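Local coordinates for protein alanine glyoxylate transaminase (Thermococcus litoralis, PDB 2ZC0) that probably transfers an amino group from alanine to glyoxylate as a homodimeric, pyridoxal-phosphate-dependent aminotransferase of class I, at residues Met220-Gly225 against Glu310-Met315; Val337-Pro342 against Lys399-Lys404. All blocks are in the same frame, centred on the assembly; numbering follows the deposited sequence.

Contact 1: Met220-Gly225 against Glu310-Met315; sequences MRYEGG and EKRDIM
Y222 and R312 face each other where the loop segment 220-225 runs beside a turn of helix 295-322. Their CA atoms lie 9.0 Å apart and are the nearest pair of the two backbones. Segment 220-225 is irregular, while 310-315 is helical. The CA-CB bonds of Y222, E223 and R312 all point toward the opposite segment.

The R312 side chain carries the contact from the helix side. CG stands anti to the backbone N (chi1 -173°), and the chain then bends at chi2 and chi3. The Y222 ring and the R312 chain run alongside each other, heading opposite ways. CD1 of Y222 sits over one face of the guanidinium, 3.6 Å from NH1 of R312. The ring and guanidinium planes are steeply inclined, so the two do not stack. Nearer the R312 backbone, CE1 of Y222 packs 3.8 Å from CG of R312.

E223, R312 and D313 form a salt-bridge network. It bridges a loop of the large sheet of this aminotransferase fold and helix 295-322. R312 grips D313 side-on: NE and NH2 both reach the single oxygen OD1 of D313, each at 2.7 Å. NH2 meets that oxygen on its syn side. NE comes from above the carboxylate plane. NH2 also makes a weak, bent bond to OE2 of E223 (3.2 Å, 131° at the hydrogen). R312 thus bridges two acidic groups and probably offsets their mutual repulsion.

NH1 of R312 is bound to the carbonyl of P331. E223 and Y222 make backbone bonds to I332, so the loop between helix 295-322 and strand 336-340 binds both sides.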
ATOM      1  N   MET A 220      18.041 -32.890  -7.565  1.00 51.56           N
ATOM      2  CA  MET A 220      17.323 -34.151  -7.406  1.00 52.79           C
ATOM      3  C   MET A 220      16.858 -34.601  -8.781  1.00 53.30           C
ATOM      4  O   MET A 220      15.727 -35.058  -8.932  1.00 53.64           O
ATOM      5  CB  MET A 220      16.096 -34.013  -6.504  1.00 53.72           C
ATOM      6  CG  MET A 220      16.391 -33.577  -5.086  1.00 55.79           C
ATOM      7  SD  MET A 220      15.261 -34.368  -3.934  1.00 60.27           S
ATOM      8  CE  MET A 220      13.729 -33.937  -4.634  1.00 56.59           C
ATOM      9  N   ARG A 221      17.723 -34.439  -9.781  1.00 54.67           N
ATOM     10  CA  ARG A 221      17.413 -34.848 -11.148  1.00 56.81           C
ATOM     11  C   ARG A 221      17.814 -36.306 -11.307  1.00 57.42           C
ATOM     12  O   ARG A 221      18.744 -36.772 -10.647  1.00 57.56           O
ATOM     13  CB  ARG A 221      18.179 -34.005 -12.170  1.00 56.95           C
ATOM     14  CG  ARG A 221      17.285 -33.162 -13.063  1.00 60.59           C
ATOM     15  CD  ARG A 221      17.977 -32.822 -14.371  1.00 63.68           C
ATOM     16  NE  ARG A 221      19.270 -32.187 -14.141  1.00 67.12           N
ATOM     17  CZ  ARG A 221      20.384 -32.513 -14.785  1.00 67.37           C
ATOM     18  NH1 ARG A 221      21.517 -31.880 -14.506  1.00 67.03           N
ATOM     19  NH2 ARG A 221      20.365 -33.473 -15.704  1.00 66.97           N
ATOM     20  N   TYR A 222      17.128 -37.023 -12.189  1.00 58.25           N
ATOM     21  CA  TYR A 222      17.434 -38.432 -12.384  1.00 58.95           C
ATOM     22  C   TYR A 222      17.787 -38.816 -13.818  1.00 61.08           C
ATOM     23  O   TYR A 222      18.740 -39.564 -14.041  1.00 60.55           O
ATOM     24  CB  TYR A 222      16.247 -39.289 -11.910  1.00 56.57           C
ATOM     25  CG  TYR A 222      15.729 -38.917 -10.532  1.00 55.18           C
ATOM     26  CD1 TYR A 222      14.376 -38.642 -10.323  1.00 54.73           C
ATOM     27  CD2 TYR A 222      16.592 -38.818  -9.444  1.00 52.86           C
ATOM     28  CE1 TYR A 222      13.897 -38.271  -9.060  1.00 51.10           C
ATOM     29  CE2 TYR A 222      16.123 -38.450  -8.185  1.00 53.19           C
ATOM     30  CZ  TYR A 222      14.780 -38.177  -8.003  1.00 51.94           C
ATOM     31  OH  TYR A 222      14.341 -37.801  -6.757  1.00 52.80           O
ATOM     32  N   GLU A 223      17.039 -38.294 -14.789  1.00 64.24           N
ATOM     33  CA  GLU A 223      17.269 -38.666 -16.186  1.00 67.12           C
ATOM     34  C   GLU A 223      17.493 -37.568 -17.227  1.00 68.84           C
ATOM     35  O   GLU A 223      17.735 -37.872 -18.398  1.00 70.38           O
ATOM     36  CB  GLU A 223      16.118 -39.555 -16.643  1.00 66.92           C
ATOM     37  CG  GLU A 223      15.666 -40.513 -15.564  1.00 69.11           C
ATOM     38  CD  GLU A 223      14.616 -41.465 -16.045  1.00 72.51           C
ATOM     39  OE1 GLU A 223      13.609 -40.993 -16.620  1.00 74.84           O
ATOM     40  OE2 GLU A 223      14.791 -42.687 -15.846  1.00 74.52           O
ATOM     41  N   GLY A 224      17.412 -36.303 -16.828  1.00 68.95           N
ATOM     42  CA  GLY A 224      17.634 -35.247 -17.799  1.00 69.89           C
ATOM     43  C   GLY A 224      19.050 -35.351 -18.348  1.00 70.74           C
ATOM     44  O   GLY A 224      19.933 -35.910 -17.688  1.00 71.38           O
ATOM     45  N   GLY A 225      19.279 -34.832 -19.551  1.00 69.82           N
ATOM     46  CA  GLY A 225      20.615 -34.889 -20.121  1.00 69.82           C
ATOM     47  C   GLY A 225      21.519 -33.929 -19.374  1.00 69.21           C
ATOM     48  O   GLY A 225      21.894 -34.181 -18.229  1.00 70.23           O
ATOM     49  N   GLU A 310      15.297 -44.494  -6.949  1.00 54.39           N
ATOM     50  CA  GLU A 310      14.687 -45.802  -6.759  1.00 56.13           C
ATOM     51  C   GLU A 310      13.248 -45.651  -6.259  1.00 54.83           C
ATOM     52  O   GLU A 310      12.334 -46.301  -6.765  1.00 54.06           O
ATOM     53  CB  GLU A 310      15.521 -46.621  -5.774  1.00 57.91           C
ATOM     54  CG  GLU A 310      14.987 -48.005  -5.496  1.00 61.83           C
ATOM     55  CD  GLU A 310      15.899 -48.790  -4.573  1.00 65.18           C
ATOM     56  OE1 GLU A 310      16.260 -48.258  -3.499  1.00 66.15           O
ATOM     57  OE2 GLU A 310      16.253 -49.937  -4.921  1.00 66.30           O
ATOM     58  N   LYS A 311      13.049 -44.783  -5.272  1.00 53.08           N
ATOM     59  CA  LYS A 311      11.711 -44.547  -4.745  1.00 51.33           C
ATOM     60  C   LYS A 311      10.846 -43.962  -5.861  1.00 49.57           C
ATOM     61  O   LYS A 311       9.643 -44.190  -5.912  1.00 48.48           O
ATOM     62  CB  LYS A 311      11.761 -43.575  -3.572  1.00 51.17           C
ATOM     63  CG  LYS A 311      12.446 -44.113  -2.331  1.00 50.28           C
ATOM     64  CD  LYS A 311      12.206 -43.147  -1.192  1.00 51.51           C
ATOM     65  CE  LYS A 311      12.866 -43.579   0.099  1.00 51.17           C
ATOM     66  NZ  LYS A 311      12.416 -42.692   1.195  1.00 51.27           N
ATOM     67  N   ARG A 312      11.483 -43.199  -6.745  1.00 48.56           N
ATOM     68  CA  ARG A 312      10.809 -42.580  -7.877  1.00 49.40           C
ATOM     69  C   ARG A 312      10.290 -43.675  -8.812  1.00 49.52           C
ATOM     70  O   ARG A 312       9.146 -43.623  -9.270  1.00 50.07           O
ATOM     71  CB  ARG A 312      11.791 -41.663  -8.623  1.00 49.53           C
ATOM     72  CG  ARG A 312      11.191 -40.799  -9.742  1.00 50.36           C
ATOM     73  CD  ARG A 312      10.841 -41.612 -10.988  1.00 52.07           C
ATOM     74  NE  ARG A 312      11.991 -42.337 -11.529  1.00 52.93           N
ATOM     75  CZ  ARG A 312      12.858 -41.854 -12.417  1.00 52.90           C
ATOM     76  NH1 ARG A 312      12.726 -40.622 -12.893  1.00 52.98           N
ATOM     77  NH2 ARG A 312      13.865 -42.615 -12.834  1.00 52.70           N
ATOM     78  N   ASP A 313      11.132 -44.667  -9.089  1.00 48.28           N
ATOM     79  CA  ASP A 313      10.746 -45.763  -9.973  1.00 48.92           C
ATOM     80  C   ASP A 313       9.712 -46.666  -9.307  1.00 48.04           C
ATOM     81  O   ASP A 313       8.760 -47.101  -9.951  1.00 48.83           O
ATOM     82  CB  ASP A 313      11.971 -46.592 -10.369  1.00 48.42           C
ATOM     83  CG  ASP A 313      13.051 -45.757 -11.010  1.00 48.96           C
ATOM     84  OD1 ASP A 313      12.720 -44.906 -11.861  1.00 50.55           O
ATOM     85  OD2 ASP A 313      14.234 -45.954 -10.673  1.00 50.31           O
ATOM     86  N   ILE A 314       9.908 -46.935  -8.018  1.00 47.70           N
ATOM     87  CA  ILE A 314       8.997 -47.773  -7.245  1.00 47.74           C
ATOM     88  C   ILE A 314       7.583 -47.202  -7.207  1.00 48.26           C
ATOM     89  O   ILE A 314       6.614 -47.942  -7.376  1.00 49.79           O
ATOM     90  CB  ILE A 314       9.513 -47.977  -5.787  1.00 48.35           C
ATOM     91  CG1 ILE A 314      10.765 -48.858  -5.786  1.00 48.09           C
ATOM     92  CG2 ILE A 314       8.448 -48.635  -4.928  1.00 47.24           C
ATOM     93  CD1 ILE A 314      11.367 -49.074  -4.405  1.00 51.71           C
ATOM     94  N   MET A 315       7.447 -45.893  -6.995  1.00 49.22           N
ATOM     95  CA  MET A 315       6.111 -45.294  -6.950  1.00 48.56           C
ATOM     96  C   MET A 315       5.466 -45.339  -8.327  1.00 48.88           C
ATOM     97  O   MET A 315       4.264 -45.557  -8.449  1.00 46.71           O
ATOM     98  CB  MET A 315       6.152 -43.847  -6.451  1.00 48.88           C
ATOM     99  CG  MET A 315       4.762 -43.192  -6.447  1.00 48.93           C
ATOM    100  SD  MET A 315       4.638 -41.611  -5.573  1.00 51.19           S
ATOM    101  CE  MET A 315       4.680 -42.175  -3.883  1.00 47.30           C
TER

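Contact 2: Val337-Pro342 against Lys399-Lys404; sequences VMFFLP and KLYKEK
This is a buried, largely apolar contact between a strand end and the C-terminal helix, with no hydrogen bond across it. Segment 337-342 takes in most of strand 336-340 and the start of the loop after it. Segment 399-404 is the last part of helix 389-404. L341 and Y401 have the nearest CA atoms, 7.9 Å apart.

Y401 reaches from the helix to F339, L341 and P342. Its CG is anti to the backbone N (chi1 -175°), and the ring extends to the strand end. CE1 of Y401 lies at the edge of the F339 ring, 3.5 Å from CZ of F339. The ring planes stand at 76° and the centroids are 5.5 Å apart. The pair is oblique.

P342 and Y401 point at each other, and the proline ring meets the phenol oxygen. CG of P342 is 3.7 Å from OH of Y401, and CD of P342 is 4.0 Å from CE1 of Y401. L341 meets the ring at its edge, with CA of L341 4.2 Å from CE1 of Y401. The L341 side chain adds a looser touch.

F405 also packs on Y401 edge-to-face and touches P342. F339 also touches L380 of the partner strand 377-381 and L319 of helix 295-322. The C-terminal helix packs through Y401 against the end of strand 336-340, which pairs antiparallel with 377-381. This is consistent with the small C-terminal domain of class I aminotransferases.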
ATOM      1  N   VAL A 337       4.757 -36.390  -7.516  1.00 40.57           N
ATOM      2  CA  VAL A 337       4.094 -36.997  -8.655  1.00 39.41           C
ATOM      3  C   VAL A 337       2.675 -36.472  -8.537  1.00 40.10           C
ATOM      4  O   VAL A 337       2.095 -36.508  -7.453  1.00 38.68           O
ATOM      5  CB  VAL A 337       4.059 -38.543  -8.563  1.00 39.94           C
ATOM      6  CG1 VAL A 337       3.141 -39.115  -9.656  1.00 37.32           C
ATOM      7  CG2 VAL A 337       5.468 -39.108  -8.707  1.00 39.49           C
ATOM      8  N   MET A 338       2.127 -35.939  -9.621  1.00 40.59           N
ATOM      9  CA  MET A 338       0.758 -35.458  -9.568  1.00 42.96           C
ATOM     10  C   MET A 338      -0.130 -36.532 -10.160  1.00 44.96           C
ATOM     11  O   MET A 338      -0.004 -36.884 -11.335  1.00 45.80           O
ATOM     12  CB  MET A 338       0.560 -34.166 -10.363  1.00 41.71           C
ATOM     13  CG  MET A 338      -0.830 -33.559 -10.172  1.00 40.37           C
ATOM     14  SD  MET A 338      -1.027 -32.783  -8.506  1.00 38.79           S
ATOM     15  CE  MET A 338      -0.836 -31.081  -8.938  1.00 36.91           C
ATOM     16  N   PHE A 339      -1.016 -37.049  -9.320  1.00 46.98           N
ATOM     17  CA  PHE A 339      -1.977 -38.078  -9.686  1.00 46.83           C
ATOM     18  C   PHE A 339      -3.299 -37.385  -9.981  1.00 47.17           C
ATOM     19  O   PHE A 339      -3.658 -36.412  -9.321  1.00 47.33           O
ATOM     20  CB  PHE A 339      -2.169 -39.039  -8.516  1.00 47.83           C
ATOM     21  CG  PHE A 339      -3.142 -40.146  -8.793  1.00 48.25           C
ATOM     22  CD1 PHE A 339      -2.748 -41.269  -9.519  1.00 47.02           C
ATOM     23  CD2 PHE A 339      -4.450 -40.073  -8.325  1.00 47.36           C
ATOM     24  CE1 PHE A 339      -3.640 -42.300  -9.770  1.00 47.60           C
ATOM     25  CE2 PHE A 339      -5.354 -41.104  -8.574  1.00 48.17           C
ATOM     26  CZ  PHE A 339      -4.945 -42.220  -9.298  1.00 46.11           C
ATOM     27  N   PHE A 340      -4.029 -37.888 -10.964  1.00 47.91           N
ATOM     28  CA  PHE A 340      -5.302 -37.290 -11.323  1.00 48.13           C
ATOM     29  C   PHE A 340      -6.455 -38.270 -11.177  1.00 49.85           C
ATOM     30  O   PHE A 340      -6.372 -39.411 -11.633  1.00 49.69           O
ATOM     31  CB  PHE A 340      -5.249 -36.782 -12.763  1.00 45.52           C
ATOM     32  CG  PHE A 340      -4.345 -35.601 -12.955  1.00 43.89           C
ATOM     33  CD1 PHE A 340      -4.832 -34.304 -12.812  1.00 40.31           C
ATOM     34  CD2 PHE A 340      -3.002 -35.780 -13.280  1.00 42.09           C
ATOM     35  CE1 PHE A 340      -4.000 -33.210 -12.991  1.00 38.31           C
ATOM     36  CE2 PHE A 340      -2.162 -34.685 -13.460  1.00 39.10           C
ATOM     37  CZ  PHE A 340      -2.663 -33.400 -13.316  1.00 36.95           C
ATOM     38  N   LEU A 341      -7.514 -37.817 -10.516  1.00 50.12           N
ATOM     39  CA  LEU A 341      -8.720 -38.611 -10.340  1.00 51.01           C
ATOM     40  C   LEU A 341      -9.493 -38.363 -11.632  1.00 53.22           C
ATOM     41  O   LEU A 341      -9.055 -37.570 -12.470  1.00 52.15           O
ATOM     42  CB  LEU A 341      -9.523 -38.089  -9.140  1.00 49.95           C
ATOM     43  CG  LEU A 341      -9.299 -38.684  -7.743  1.00 49.80           C
ATOM     44  CD1 LEU A 341      -7.834 -38.952  -7.480  1.00 51.42           C
ATOM     45  CD2 LEU A 341      -9.868 -37.728  -6.710  1.00 51.76           C
ATOM     46  N   PRO A 342     -10.633 -39.047 -11.829  1.00 54.73           N
ATOM     47  CA  PRO A 342     -11.403 -38.826 -13.056  1.00 56.24           C
ATOM     48  C   PRO A 342     -11.871 -37.378 -13.085  1.00 58.02           C
ATOM     49  O   PRO A 342     -12.090 -36.774 -12.033  1.00 58.47           O
ATOM     50  CB  PRO A 342     -12.562 -39.805 -12.914  1.00 55.99           C
ATOM     51  CG  PRO A 342     -11.941 -40.935 -12.163  1.00 56.15           C
ATOM     52  CD  PRO A 342     -11.171 -40.196 -11.084  1.00 56.30           C
ATOM     53  N   LYS A 399      -7.195 -48.809  -3.807  1.00 62.69           N
ATOM     54  CA  LYS A 399      -8.374 -49.423  -3.200  1.00 65.34           C
ATOM     55  C   LYS A 399      -9.532 -48.421  -3.118  1.00 65.96           C
ATOM     56  O   LYS A 399     -10.644 -48.709  -3.559  1.00 65.98           O
ATOM     57  CB  LYS A 399      -8.021 -49.941  -1.797  1.00 66.03           C
ATOM     58  CG  LYS A 399      -9.181 -50.575  -1.035  1.00 67.88           C
ATOM     59  CD  LYS A 399      -8.817 -50.838   0.430  1.00 68.53           C
ATOM     60  CE  LYS A 399     -10.009 -51.392   1.208  1.00 69.99           C
ATOM     61  NZ  LYS A 399      -9.723 -51.528   2.664  1.00 69.76           N
ATOM     62  N   LEU A 400      -9.269 -47.242  -2.560  1.00 66.78           N
ATOM     63  CA  LEU A 400     -10.307 -46.223  -2.438  1.00 67.54           C
ATOM     64  C   LEU A 400     -10.666 -45.664  -3.811  1.00 67.70           C
ATOM     65  O   LEU A 400     -11.807 -45.265  -4.052  1.00 67.72           O
ATOM     66  CB  LEU A 400      -9.838 -45.082  -1.541  1.00 67.57           C
ATOM     67  CG  LEU A 400     -10.862 -44.497  -0.563  1.00 68.59           C
ATOM     68  CD1 LEU A 400     -10.352 -43.139  -0.099  1.00 68.45           C
ATOM     69  CD2 LEU A 400     -12.234 -44.355  -1.214  1.00 68.27           C
ATOM     70  N   TYR A 401      -9.678 -45.635  -4.702  1.00 68.33           N
ATOM     71  CA  TYR A 401      -9.868 -45.124  -6.056  1.00 69.41           C
ATOM     72  C   TYR A 401     -10.982 -45.891  -6.752  1.00 70.52           C
ATOM     73  O   TYR A 401     -11.986 -45.312  -7.171  1.00 69.30           O
ATOM     74  CB  TYR A 401      -8.577 -45.276  -6.870  1.00 69.04           C
ATOM     75  CG  TYR A 401      -8.642 -44.658  -8.252  1.00 68.34           C
ATOM     76  CD1 TYR A 401      -8.349 -43.309  -8.450  1.00 68.77           C
ATOM     77  CD2 TYR A 401      -9.004 -45.418  -9.360  1.00 68.08           C
ATOM     78  CE1 TYR A 401      -8.412 -42.735  -9.722  1.00 68.92           C
ATOM     79  CE2 TYR A 401      -9.073 -44.854 -10.635  1.00 68.25           C
ATOM     80  CZ  TYR A 401      -8.775 -43.515 -10.810  1.00 68.92           C
ATOM     81  OH  TYR A 401      -8.836 -42.959 -12.071  1.00 67.94           O
ATOM     82  N   LYS A 402     -10.796 -47.202  -6.876  1.00 71.72           N
ATOM     83  CA  LYS A 402     -11.794 -48.032  -7.525  1.00 74.08           C
ATOM     84  C   LYS A 402     -13.019 -48.269  -6.647  1.00 74.40           C
ATOM     85  O   LYS A 402     -14.071 -48.664  -7.144  1.00 73.22           O
ATOM     86  CB  LYS A 402     -11.181 -49.360  -7.988  1.00 74.15           C
ATOM     87  CG  LYS A 402     -10.494 -49.270  -9.361  1.00 75.36           C
ATOM     88  CD  LYS A 402     -11.376 -48.501 -10.362  1.00 76.23           C
ATOM     89  CE  LYS A 402     -10.933 -48.679 -11.816  1.00 76.30           C
ATOM     90  NZ  LYS A 402     -11.305 -50.015 -12.373  1.00 73.71           N
ATOM     91  N   GLU A 403     -12.893 -48.025  -5.347  1.00 75.88           N
ATOM     92  CA  GLU A 403     -14.046 -48.192  -4.478  1.00 78.26           C
ATOM     93  C   GLU A 403     -15.018 -47.055  -4.805  1.00 78.79           C
ATOM     94  O   GLU A 403     -16.233 -47.206  -4.676  1.00 78.98           O
ATOM     95  CB  GLU A 403     -13.658 -48.117  -3.000  1.00 79.04           C
ATOM     96  CG  GLU A 403     -14.815 -48.488  -2.085  1.00 81.71           C
ATOM     97  CD  GLU A 403     -14.797 -47.742  -0.766  1.00 84.52           C
ATOM     98  OE1 GLU A 403     -13.833 -47.921   0.012  1.00 86.51           O
ATOM     99  OE2 GLU A 403     -15.753 -46.974  -0.508  1.00 84.52           O
ATOM    100  N   LYS A 404     -14.471 -45.919  -5.237  1.00 79.14           N
ATOM    101  CA  LYS A 404     -15.279 -44.753  -5.594  1.00 78.91           C
ATOM    102  C   LYS A 404     -15.592 -44.682  -7.086  1.00 78.18           C
ATOM    103  O   LYS A 404     -16.691 -44.289  -7.476  1.00 78.00           O
ATOM    104  CB  LYS A 404     -14.570 -43.455  -5.191  1.00 80.15           C
ATOM    105  CG  LYS A 404     -14.478 -43.200  -3.699  1.00 81.77           C
ATOM    106  CD  LYS A 404     -15.082 -41.846  -3.333  1.00 83.45           C
ATOM    107  CE  LYS A 404     -16.608 -41.901  -3.263  1.00 83.99           C
ATOM    108  NZ  LYS A 404     -17.252 -42.299  -4.544  1.00 84.13           N
TER

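How the contacts relate
Along the chain, contact 1 comes first. It closes a loop from the segment after strand 210-214 to helix 295-322, enclosing strands 239-244 and 256-259 and helices 262-272 and 281-292. Contact 2 opens later, on strand 336-340, and closes on helix 389-404, enclosing helix 347-357 and strand 377-381. The two loops are in series and neither nest nor cross. Helix 295-322 is followed, after a loop, by strand 336-340, which links them. Their centres are about 22 Å apart, yet they touch: SD of M315 packs 4.1 Å from CG2 of V337. Contact 1 ties a loop between two strands of the large sheet to helix 295-322, and contact 2 ties the C-terminal helix to the small sheet.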